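Local coordinates for protein ABC transporter (Caldanaerobius, PDB 4G68) that probably captures xylan-derived xylo-oligosaccharides as the extracellular solute-binding component of an ABC-type sugar importer, at residues 123-128 with 346-351; 229-234 with 261-266; 234-239 with 336-341. All blocks are in the same frame, centred on the assembly; numbering follows the deposited sequence.

Contact 1 of 3, residues 123-128 with 346-351; sequences FQTWAG and ALMVSA. With XYP (beta-D-xylopyranose), chain D; XYP (beta-D-xylopyranose), chain B.
F123 O accepts M348 N at 2.8 Å, a nearly straight bond (169° at the hydrogen), and also receives the weaker CA-H contact of L347. This is a step of an antiparallel ladder between strands 122-126 and 341-349, in a sheet consistent with the bilobal solute-binding protein fold. F123 with M348 and T125 with A346 are hydrogen-bonded pairs; Q124 with L347 between them is non-hydrogen-bonded. A346 O accepts T125 N at 2.8 Å, whereas the return bond from A346 N to T125 O is longer, 3.2 Å, its donor well above the carbonyl plane. One face of the sheet carries F123, T125, A346 and M348, a selenomethionine. With chi1 at 60°, F123 CG stands between the backbone N and the carbonyl carbon, which brings the ring over to M348, whose CB lies above one ring face in a CH-pi contact, 3.6 Å from F123 CZ. The selenium stands obliquely beside the ring as a Met-aromatic contact. The ring edge meets S350 OG, which is bonded to P120 O. On the reverse face L347 CD2 rests against Q124 CB, and Q124 OE1 reaches L70 N. W126 CB points away from the partner strand and the indole lines the glycan pocket, where xylose C2 (chain B) lies 3.3 Å above its plane and W126 NE1 bonds to O3 of the chain D xylose at 3.2 Å.

Contact 2 of 3, residues 229-234 with 261-266; sequences WYYDMI and DAAQKL. With XYP (beta-D-xylopyranose), chain B.
The Y231 ring turns an edge to the second helix: A263 CA lies in the ring plane and L266 CD1 also comes in near it, while A262 CB approaches obliquely, 3.8 Å from Y231 CE1. This is a helix-helix packing of 225-239 on 257-271, the local axes 8.9 Å apart at 131° between their N-to-C directions. Y231 CG stands anti to the backbone N (chi1 175°), which carries the ring along the partner helix until CE1 is 3.5 Å from A263 N; its hydroxyl ends on F259 O. The rings of H428 and Y445 also meet Y231, so helices 422-436 and 442-453 help enclose it. I234 CB heads toward the partner helix: CG2 presses on A262 CB at 3.7 Å and on K265 CB, and the small alanine admits the close approach of the backbones. The other branch, I234 CD1, meets L266 CD2, which in turn lies 3.8 Å from Y230 CB. K265 bends away from this apolar seam and forms a salt bridge with E238. On the first helix W229 turns the edge of its indole to the glycan, its NE1 giving a straight 2.9 Å bond to O4 of the chain B xylose.

Contact 3 of 3, residues 234-239 with 336-341; sequences IALREG and PTEYIG
R237 and L236, neighbours in the last turn of helix 225-239, reach the 336-341 segment, a loop that turns a corner at I340, in different ways, R237 through its guanidinium plane and L236 through its methyls. R237 lays its guanidinium beside the backbone, bent at chi2 (-76°), which brings NH1 to E338 O at 2.9 Å. That bond runs nearly in the guanidinium plane and is straight (166° at the hydrogen), though the donor is tilted from the carbonyl plane. P336 O hangs over one guanidinium face instead, 3.1 Å above the plane, poorly angled for a hydrogen bond. Two waters sit in the plane at the edge: one joins R237 NH2 to E338 O, the other lies between R237 NH1 and E338 OE1, whose charges stay 5.4 Å apart. R237 NH2 and NE go on to F326 O and P327 O, so every N-H of the group has a partner and the plane is fixed in rotation. A leucine here would probably deprive the E338, F326 and P327 carbonyls of the guanidinium donor. L236 crosses the E338 side chain obliquely: its CD1 comes within 3.7 Å of E338 OE1, while CD2 lies 3.6 Å from Y339 C and touches I340 CD1. E338 OE1 also receives weak bonds from D335 N and V241 N. At the corner I340 packs back on W229, D232 and M233 of the same helix, its N hydrogen-bonded to S179 OG of strand 168-184, and just before it Y339 pairs through its backbone with V413 of strand 412-413.

In the fold
From the N terminus the chain first enters contact 1 at strand 122-126, whose partner arrives only 218 residues later, so this antiparallel pairing closes a wide loop that holds both other contacts. Inside it, helix 225-239 pairs first with helix 257-271, a short loop closed by contact 2, then with the 336-341 corner in contact 3. These two cross along the chain and share I234 and the helix itself; their centres lie about 10 Å apart. Contact 1 lies on the opposite side of the chain's centre, about 30 Å from contact 2 between centres. The chain B xylose touches contacts 1 and 2, consistent with a sugar held between two lobes.

Contact 1 of 3, residues 123-128 with 346-351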
loop_
_atom_site.group_PDB
_atom_site.type_symbol
_atom_site.label_atom_id
_atom_site.label_comp_id
_atom_site.label_asym_id
_atom_site.label_seq_id
_atom_site.Cartn_x
_atom_site.Cartn_y
_atom_site.Cartn_z
ATOM N N PHE A 123 -4.446 -17.377 -2.387
ATOM C CA PHE A 123 -4.061 -16.222 -3.164
ATOM C C PHE A 123 -3.871 -15.021 -2.248
ATOM O O PHE A 123 -4.623 -14.841 -1.256
ATOM C CB PHE A 123 -5.101 -15.916 -4.332
ATOM C CG PHE A 123 -6.494 -15.633 -3.869
ATOM C CD1 PHE A 123 -6.904 -14.288 -3.642
ATOM C CD2 PHE A 123 -7.426 -16.646 -3.747
ATOM C CE1 PHE A 123 -8.217 -14.007 -3.244
ATOM C CE2 PHE A 123 -8.751 -16.381 -3.366
ATOM C CZ PHE A 123 -9.169 -15.055 -3.156
ATOM N N GLN A 124 -2.906 -14.194 -2.620
ATOM C CA GLN A 124 -2.681 -12.932 -1.943
ATOM C C GLN A 124 -3.739 -11.940 -2.402
ATOM O O GLN A 124 -4.222 -12.035 -3.517
ATOM C CB GLN A 124 -1.298 -12.425 -2.289
ATOM C CG GLN A 124 -0.894 -11.115 -1.647
ATOM C CD GLN A 124 0.492 -10.618 -2.048
ATOM O OE1 GLN A 124 1.247 -11.340 -2.676
ATOM N NE2 GLN A 124 0.864 -9.414 -1.586
ATOM N N THR A 125 -4.163 -11.032 -1.518
ATOM C CA THR A 125 -5.197 -10.124 -1.897
ATOM C C THR A 125 -5.029 -8.873 -1.039
ATOM O O THR A 125 -4.159 -8.828 -0.147
ATOM C CB THR A 125 -6.612 -10.730 -1.699
ATOM O OG1 THR A 125 -7.558 -9.875 -2.292
ATOM C CG2 THR A 125 -6.971 -10.863 -0.202
ATOM N N TRP A 126 -5.859 -7.914 -1.342
ATOM C CA TRP A 126 -6.026 -6.717 -0.525
ATOM C C TRP A 126 -7.366 -6.782 0.126
ATOM O O TRP A 126 -8.387 -6.924 -0.540
ATOM C CB TRP A 126 -5.947 -5.425 -1.394
ATOM C CG TRP A 126 -4.519 -5.253 -1.942
ATOM C CD1 TRP A 126 -3.406 -4.712 -1.329
ATOM C CD2 TRP A 126 -4.063 -5.698 -3.229
ATOM N NE1 TRP A 126 -2.305 -4.776 -2.151
ATOM C CE2 TRP A 126 -2.655 -5.320 -3.328
ATOM C CE3 TRP A 126 -4.691 -6.314 -4.321
ATOM C CZ2 TRP A 126 -1.898 -5.627 -4.412
ATOM C CZ3 TRP A 126 -3.927 -6.578 -5.464
ATOM C CH2 TRP A 126 -2.561 -6.199 -5.508
ATOM N N ALA A 127 -7.357 -6.739 1.464
ATOM C CA ALA A 127 -8.630 -6.852 2.220
ATOM C C ALA A 127 -9.415 -5.575 2.129
ATOM O O ALA A 127 -8.819 -4.516 1.878
ATOM C CB ALA A 127 -8.330 -7.187 3.690
ATOM N N GLY A 128 -10.731 -5.647 2.445
ATOM C CA GLY A 128 -11.655 -4.521 2.239
ATOM C C GLY A 128 -12.323 -4.555 0.910
ATOM O O GLY A 128 -12.770 -5.620 0.411
ATOM N N ALA A 346 -3.618 -9.683 2.875
ATOM C CA ALA A 346 -4.194 -10.956 3.395
ATOM C C ALA A 346 -4.010 -12.102 2.382
ATOM O O ALA A 346 -3.816 -11.874 1.168
ATOM C CB ALA A 346 -5.675 -10.775 3.665
ATOM N N LEU A 347 -4.015 -13.302 2.941
ATOM C CA LEU A 347 -4.197 -14.494 2.081
ATOM C C LEU A 347 -5.588 -15.010 2.194
ATOM O O LEU A 347 -6.152 -14.979 3.287
ATOM C CB LEU A 347 -3.189 -15.588 2.489
ATOM C CG LEU A 347 -1.707 -15.178 2.555
ATOM C CD1 LEU A 347 -0.877 -16.446 2.862
ATOM C CD2 LEU A 347 -1.241 -14.709 1.167
HETATM N N MSE A 348 -6.193 -15.386 1.039
HETATM C CA MSE A 348 -7.463 -16.013 1.072
HETATM C C MSE A 348 -7.366 -17.399 0.480
HETATM O O MSE A 348 -6.523 -17.710 -0.366
HETATM C CB MSE A 348 -8.525 -15.150 0.371
HETATM C CG MSE A 348 -8.905 -13.913 1.150
HETATM SE SE MSE A 348 -10.204 -12.815 0.197
HETATM C CE MSE A 348 -10.468 -11.503 1.640
ATOM N N VAL A 349 -8.333 -18.239 0.873
ATOM C CA VAL A 349 -8.471 -19.574 0.300
ATOM C C VAL A 349 -9.729 -19.656 -0.592
ATOM O O VAL A 349 -10.858 -19.157 -0.263
ATOM C CB VAL A 349 -8.570 -20.637 1.408
ATOM C CG1 VAL A 349 -8.972 -22.040 0.824
ATOM C CG2 VAL A 349 -7.270 -20.619 2.212
ATOM N N SER A 350 -9.573 -20.308 -1.739
ATOM C CA SER A 350 -10.705 -20.389 -2.696
ATOM C C SER A 350 -11.792 -21.314 -2.170
ATOM O O SER A 350 -11.434 -22.390 -1.642
ATOM C CB SER A 350 -10.257 -20.932 -4.062
ATOM O OG SER A 350 -9.737 -19.811 -4.800
ATOM N N ALA A 351 -13.059 -20.901 -2.286
ATOM C CA ALA A 351 -14.200 -21.686 -1.820
ATOM C C ALA A 351 -14.291 -23.035 -2.566
ATOM O O ALA A 351 -14.815 -24.017 -2.020
ATOM C CB ALA A 351 -15.519 -20.941 -1.974
HETATM C C1 XYP D . 3.661 -4.624 -3.009
HETATM C C2 XYP D . 2.817 -4.640 -1.731
HETATM C C3 XYP D . 1.347 -4.503 -2.192
HETATM C C4 XYP D . 1.270 -3.185 -2.928
HETATM C C5 XYP D . 2.254 -3.175 -4.114
HETATM O O2 XYP D . 2.986 -5.926 -1.137
HETATM O O3 XYP D . 0.606 -4.394 -0.958
HETATM O O4 XYP D . -0.068 -3.098 -3.429
HETATM O O5 XYP D . 3.574 -3.362 -3.587
HETATM C C1 XYP B . -0.634 -1.832 -3.585
HETATM C C2 XYP B . -1.713 -1.924 -4.659
HETATM C C3 XYP B . -2.397 -0.555 -4.754
HETATM C C4 XYP B . -2.838 -0.023 -3.367
HETATM C C5 XYP B . -1.724 -0.166 -2.289
HETATM O O2 XYP B . -1.124 -2.346 -5.873
HETATM O O3 XYP B . -3.522 -0.722 -5.646
HETATM O O4 XYP B . -3.263 1.342 -3.415
HETATM O O5 XYP B . -1.169 -1.475 -2.330
#

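Contact 2 of 3, residues 229-234 with 261-266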
loop_
_atom_site.group_PDB
_atom_site.type_symbol
_atom_site.label_atom_id
_atom_site.label_comp_id
_atom_site.label_asym_id
_atom_site.label_seq_id
_atom_site.Cartn_x
_atom_site.Cartn_y
_atom_site.Cartn_z
ATOM N N TRP A 229 -2.116 7.810 -4.239
ATOM C CA TRP A 229 -1.729 7.969 -2.839
ATOM C C TRP A 229 -1.502 9.373 -2.416
ATOM O O TRP A 229 -1.890 9.765 -1.271
ATOM C CB TRP A 229 -0.504 7.136 -2.485
ATOM C CG TRP A 229 -0.849 5.696 -2.216
ATOM C CD1 TRP A 229 -1.508 4.761 -3.058
ATOM C CD2 TRP A 229 -0.576 4.967 -0.984
ATOM N NE1 TRP A 229 -1.633 3.569 -2.397
ATOM C CE2 TRP A 229 -1.116 3.640 -1.148
ATOM C CE3 TRP A 229 0.026 5.309 0.244
ATOM C CZ2 TRP A 229 -1.000 2.641 -0.135
ATOM C CZ3 TRP A 229 0.110 4.320 1.253
ATOM C CH2 TRP A 229 -0.402 3.021 1.065
ATOM N N TYR A 230 -0.918 10.150 -3.346
ATOM C CA TYR A 230 -0.689 11.563 -3.025
ATOM C C TYR A 230 -2.049 12.291 -2.820
ATOM O O TYR A 230 -2.250 13.029 -1.809
ATOM C CB TYR A 230 0.067 12.265 -4.149
ATOM C CG TYR A 230 1.520 11.981 -4.290
ATOM C CD1 TYR A 230 2.449 13.034 -4.201
ATOM C CD2 TYR A 230 1.951 10.703 -4.649
ATOM C CE1 TYR A 230 3.845 12.787 -4.362
ATOM C CE2 TYR A 230 3.334 10.406 -4.859
ATOM C CZ TYR A 230 4.247 11.461 -4.701
ATOM O OH TYR A 230 5.586 11.222 -4.888
ATOM N N TYR A 231 -2.961 12.098 -3.777
ATOM C CA TYR A 231 -4.277 12.777 -3.654
ATOM C C TYR A 231 -4.930 12.308 -2.319
ATOM O O TYR A 231 -5.397 13.117 -1.491
ATOM C CB TYR A 231 -5.212 12.450 -4.844
ATOM C CG TYR A 231 -6.533 13.083 -4.565
ATOM C CD1 TYR A 231 -6.771 14.389 -4.987
ATOM C CD2 TYR A 231 -7.522 12.425 -3.850
ATOM C CE1 TYR A 231 -7.951 15.046 -4.671
ATOM C CE2 TYR A 231 -8.748 13.049 -3.533
ATOM C CZ TYR A 231 -8.919 14.353 -3.957
ATOM O OH TYR A 231 -10.065 14.997 -3.613
ATOM N N ASP A 232 -4.972 10.985 -2.090
ATOM C CA ASP A 232 -5.776 10.473 -0.971
ATOM C C ASP A 232 -5.201 11.033 0.325
ATOM O O ASP A 232 -5.972 11.396 1.250
ATOM C CB ASP A 232 -5.736 8.933 -0.929
ATOM C CG ASP A 232 -6.415 8.280 -2.119
ATOM O OD1 ASP A 232 -7.067 8.953 -2.931
ATOM O OD2 ASP A 232 -6.278 7.073 -2.249
HETATM N N MSE A 233 -3.866 11.144 0.434
HETATM C CA MSE A 233 -3.245 11.809 1.630
HETATM C C MSE A 233 -3.569 13.224 1.730
HETATM O O MSE A 233 -3.865 13.669 2.835
HETATM C CB MSE A 233 -1.706 11.578 1.705
HETATM C CG MSE A 233 -1.042 12.604 2.659
HETATM SE SE MSE A 233 -1.639 12.282 4.504
HETATM C CE MSE A 233 -0.800 10.557 4.270
ATOM N N ILE A 234 -3.479 13.919 0.649
ATOM C CA ILE A 234 -3.758 15.360 0.755
ATOM C C ILE A 234 -5.262 15.537 1.169
ATOM O O ILE A 234 -5.622 16.432 2.007
ATOM C CB ILE A 234 -3.457 16.045 -0.587
ATOM C CG1 ILE A 234 -1.942 16.056 -0.870
ATOM C CG2 ILE A 234 -3.901 17.511 -0.552
ATOM C CD1 ILE A 234 -1.650 16.504 -2.304
ATOM N N ASP A 261 -10.227 21.259 -2.813
ATOM C CA ASP A 261 -8.986 21.881 -2.295
ATOM C C ASP A 261 -7.816 20.895 -2.394
ATOM O O ASP A 261 -6.675 21.276 -2.779
ATOM C CB ASP A 261 -9.138 22.352 -0.841
ATOM C CG ASP A 261 -9.980 23.621 -0.689
ATOM O OD1 ASP A 261 -10.289 24.299 -1.697
ATOM O OD2 ASP A 261 -10.260 23.950 0.490
ATOM N N ALA A 262 -8.044 19.620 -2.052
ATOM C CA ALA A 262 -6.985 18.617 -2.232
ATOM C C ALA A 262 -6.472 18.494 -3.699
ATOM O O ALA A 262 -5.271 18.353 -3.947
ATOM C CB ALA A 262 -7.391 17.213 -1.648
ATOM N N ALA A 263 -7.407 18.532 -4.645
ATOM C CA ALA A 263 -7.092 18.451 -6.052
ATOM C C ALA A 263 -6.243 19.663 -6.434
ATOM O O ALA A 263 -5.207 19.511 -7.087
ATOM C CB ALA A 263 -8.356 18.282 -6.909
ATOM N N GLN A 264 -6.625 20.840 -5.996
ATOM C CA GLN A 264 -5.815 21.988 -6.239
ATOM C C GLN A 264 -4.399 21.862 -5.677
ATOM O O GLN A 264 -3.424 22.254 -6.374
ATOM C CB GLN A 264 -6.499 23.273 -5.712
ATOM C CG GLN A 264 -5.644 24.499 -6.033
ATOM C CD GLN A 264 -5.631 24.826 -7.521
ATOM O OE1 GLN A 264 -6.660 25.144 -8.110
ATOM N NE2 GLN A 264 -4.461 24.727 -8.153
ATOM N N LYS A 265 -4.269 21.398 -4.409
ATOM C CA LYS A 265 -2.921 21.208 -3.789
ATOM C C LYS A 265 -2.065 20.181 -4.549
ATOM O O LYS A 265 -0.826 20.346 -4.663
ATOM C CB LYS A 265 -3.027 20.694 -2.351
ATOM C CG LYS A 265 -3.665 21.624 -1.331
ATOM C CD LYS A 265 -3.053 22.952 -1.119
ATOM C CE LYS A 265 -3.509 23.534 0.266
ATOM N NZ LYS A 265 -4.990 23.784 0.419
ATOM N N LEU A 266 -2.699 19.143 -5.054
ATOM C CA LEU A 266 -1.973 18.144 -5.888
ATOM C C LEU A 266 -1.452 18.888 -7.143
ATOM O O LEU A 266 -0.311 18.758 -7.558
ATOM C CB LEU A 266 -2.964 17.064 -6.374
ATOM C CG LEU A 266 -2.560 15.591 -6.455
ATOM C CD1 LEU A 266 -3.180 14.826 -7.598
ATOM C CD2 LEU A 266 -1.123 15.253 -6.116
HETATM C C1 XYP B . -0.634 -1.832 -3.585
HETATM C C2 XYP B . -1.713 -1.924 -4.659
HETATM C C3 XYP B . -2.397 -0.555 -4.754
HETATM C C4 XYP B . -2.838 -0.023 -3.367
HETATM C C5 XYP B . -1.724 -0.166 -2.289
HETATM O O2 XYP B . -1.124 -2.346 -5.873
HETATM O O3 XYP B . -3.522 -0.722 -5.646
HETATM O O4 XYP B . -3.263 1.342 -3.415
HETATM O O5 XYP B . -1.169 -1.475 -2.330
#

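Contact 3 of 3, residues 234-239 with 336-341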
loop_
_atom_site.group_PDB
_atom_site.type_symbol
_atom_site.label_atom_id
_atom_site.label_comp_id
_atom_site.label_asym_id
_atom_site.label_seq_id
_atom_site.Cartn_x
_atom_site.Cartn_y
_atom_site.Cartn_z
ATOM N N ILE A 234 -3.479 13.919 0.649
ATOM C CA ILE A 234 -3.758 15.360 0.755
ATOM C C ILE A 234 -5.262 15.537 1.169
ATOM O O ILE A 234 -5.622 16.432 2.007
ATOM C CB ILE A 234 -3.457 16.045 -0.587
ATOM C CG1 ILE A 234 -1.942 16.056 -0.870
ATOM C CG2 ILE A 234 -3.901 17.511 -0.552
ATOM C CD1 ILE A 234 -1.650 16.504 -2.304
ATOM N N ALA A 235 -6.163 14.738 0.577
ATOM C CA ALA A 235 -7.584 14.798 0.981
ATOM C C ALA A 235 -7.787 14.457 2.452
ATOM O O ALA A 235 -8.685 14.999 3.106
ATOM C CB ALA A 235 -8.435 13.831 0.144
ATOM N N LEU A 236 -6.995 13.540 2.984
ATOM C CA LEU A 236 -7.056 13.186 4.377
ATOM C C LEU A 236 -6.615 14.360 5.289
ATOM O O LEU A 236 -7.282 14.706 6.247
ATOM C CB LEU A 236 -6.205 11.932 4.599
ATOM C CG LEU A 236 -6.160 11.360 6.042
ATOM C CD1 LEU A 236 -7.516 10.946 6.448
ATOM C CD2 LEU A 236 -5.208 10.185 6.080
ATOM N N ARG A 237 -5.560 15.068 4.888
ATOM C CA ARG A 237 -5.121 16.256 5.604
ATOM C C ARG A 237 -6.119 17.417 5.484
ATOM O O ARG A 237 -6.311 18.140 6.472
ATOM C CB ARG A 237 -3.762 16.766 5.044
ATOM C CG ARG A 237 -2.628 15.819 5.399
ATOM C CD ARG A 237 -2.160 15.894 6.844
ATOM N NE ARG A 237 -0.945 15.072 7.053
ATOM C CZ ARG A 237 -0.939 13.858 7.572
ATOM N NH1 ARG A 237 -2.106 13.342 8.000
ATOM N NH2 ARG A 237 0.205 13.203 7.740
ATOM N N GLU A 238 -6.735 17.582 4.288
ATOM C CA GLU A 238 -7.717 18.654 4.080
ATOM C C GLU A 238 -9.009 18.437 4.865
ATOM O O GLU A 238 -9.554 19.382 5.512
ATOM C CB GLU A 238 -8.034 18.785 2.606
ATOM C CG GLU A 238 -6.890 19.347 1.730
ATOM C CD GLU A 238 -6.635 20.860 1.951
ATOM O OE1 GLU A 238 -6.962 21.380 3.042
ATOM O OE2 GLU A 238 -6.100 21.529 1.025
ATOM N N GLY A 239 -9.501 17.203 4.797
ATOM C CA GLY A 239 -10.866 16.898 5.196
ATOM C C GLY A 239 -11.017 16.101 6.458
ATOM O O GLY A 239 -12.084 16.139 7.072
ATOM N N PRO A 336 -2.932 15.686 12.256
ATOM C CA PRO A 336 -1.621 15.523 11.609
ATOM C C PRO A 336 -1.091 14.105 11.679
ATOM O O PRO A 336 -0.149 13.793 10.909
ATOM C CB PRO A 336 -0.685 16.442 12.456
ATOM C CG PRO A 336 -1.614 17.404 13.088
ATOM C CD PRO A 336 -2.874 16.627 13.393
ATOM N N THR A 337 -1.617 13.264 12.610
ATOM C CA THR A 337 -1.123 11.881 12.741
ATOM C C THR A 337 -1.906 10.835 11.898
ATOM O O THR A 337 -1.494 9.675 11.876
ATOM C CB THR A 337 -1.128 11.394 14.222
ATOM O OG1 THR A 337 -2.467 11.239 14.619
ATOM C CG2 THR A 337 -0.504 12.502 15.205
ATOM N N GLU A 338 -2.992 11.249 11.235
ATOM C CA GLU A 338 -3.778 10.309 10.428
ATOM C C GLU A 338 -2.929 9.799 9.305
ATOM O O GLU A 338 -2.107 10.548 8.729
ATOM C CB GLU A 338 -5.114 10.940 9.907
ATOM C CG GLU A 338 -6.011 11.508 11.017
ATOM C CD GLU A 338 -7.299 12.234 10.525
ATOM O OE1 GLU A 338 -7.286 12.926 9.563
ATOM O OE2 GLU A 338 -8.358 12.178 11.181
ATOM N N TYR A 339 -3.098 8.538 8.940
ATOM C CA TYR A 339 -2.387 8.055 7.741
ATOM C C TYR A 339 -3.260 7.243 6.765
ATOM O O TYR A 339 -4.322 6.726 7.116
ATOM C CB TYR A 339 -1.068 7.359 8.117
ATOM C CG TYR A 339 -1.279 6.064 8.858
ATOM C CD1 TYR A 339 -1.402 6.066 10.277
ATOM C CD2 TYR A 339 -1.423 4.830 8.170
ATOM C CE1 TYR A 339 -1.578 4.867 10.978
ATOM C CE2 TYR A 339 -1.559 3.635 8.860
ATOM C CZ TYR A 339 -1.714 3.666 10.262
ATOM O OH TYR A 339 -1.888 2.485 10.954
ATOM N N ILE A 340 -2.770 7.119 5.531
ATOM C CA ILE A 340 -3.363 6.186 4.540
ATOM C C ILE A 340 -2.720 4.814 4.778
ATOM O O ILE A 340 -1.492 4.666 4.725
ATOM C CB ILE A 340 -3.062 6.678 3.120
ATOM C CG1 ILE A 340 -3.764 8.027 2.868
ATOM C CG2 ILE A 340 -3.463 5.613 2.024
ATOM C CD1 ILE A 340 -5.296 7.896 2.866
ATOM N N GLY A 341 -3.560 3.847 5.101
ATOM C CA GLY A 341 -3.107 2.489 5.262
ATOM C C GLY A 341 -4.115 1.672 6.057
ATOM O O GLY A 341 -5.326 1.926 6.025
HETATM O O HOH W 1 0.729 10.274 8.805
HETATM O O HOH W 2 -4.876 14.302 8.358
#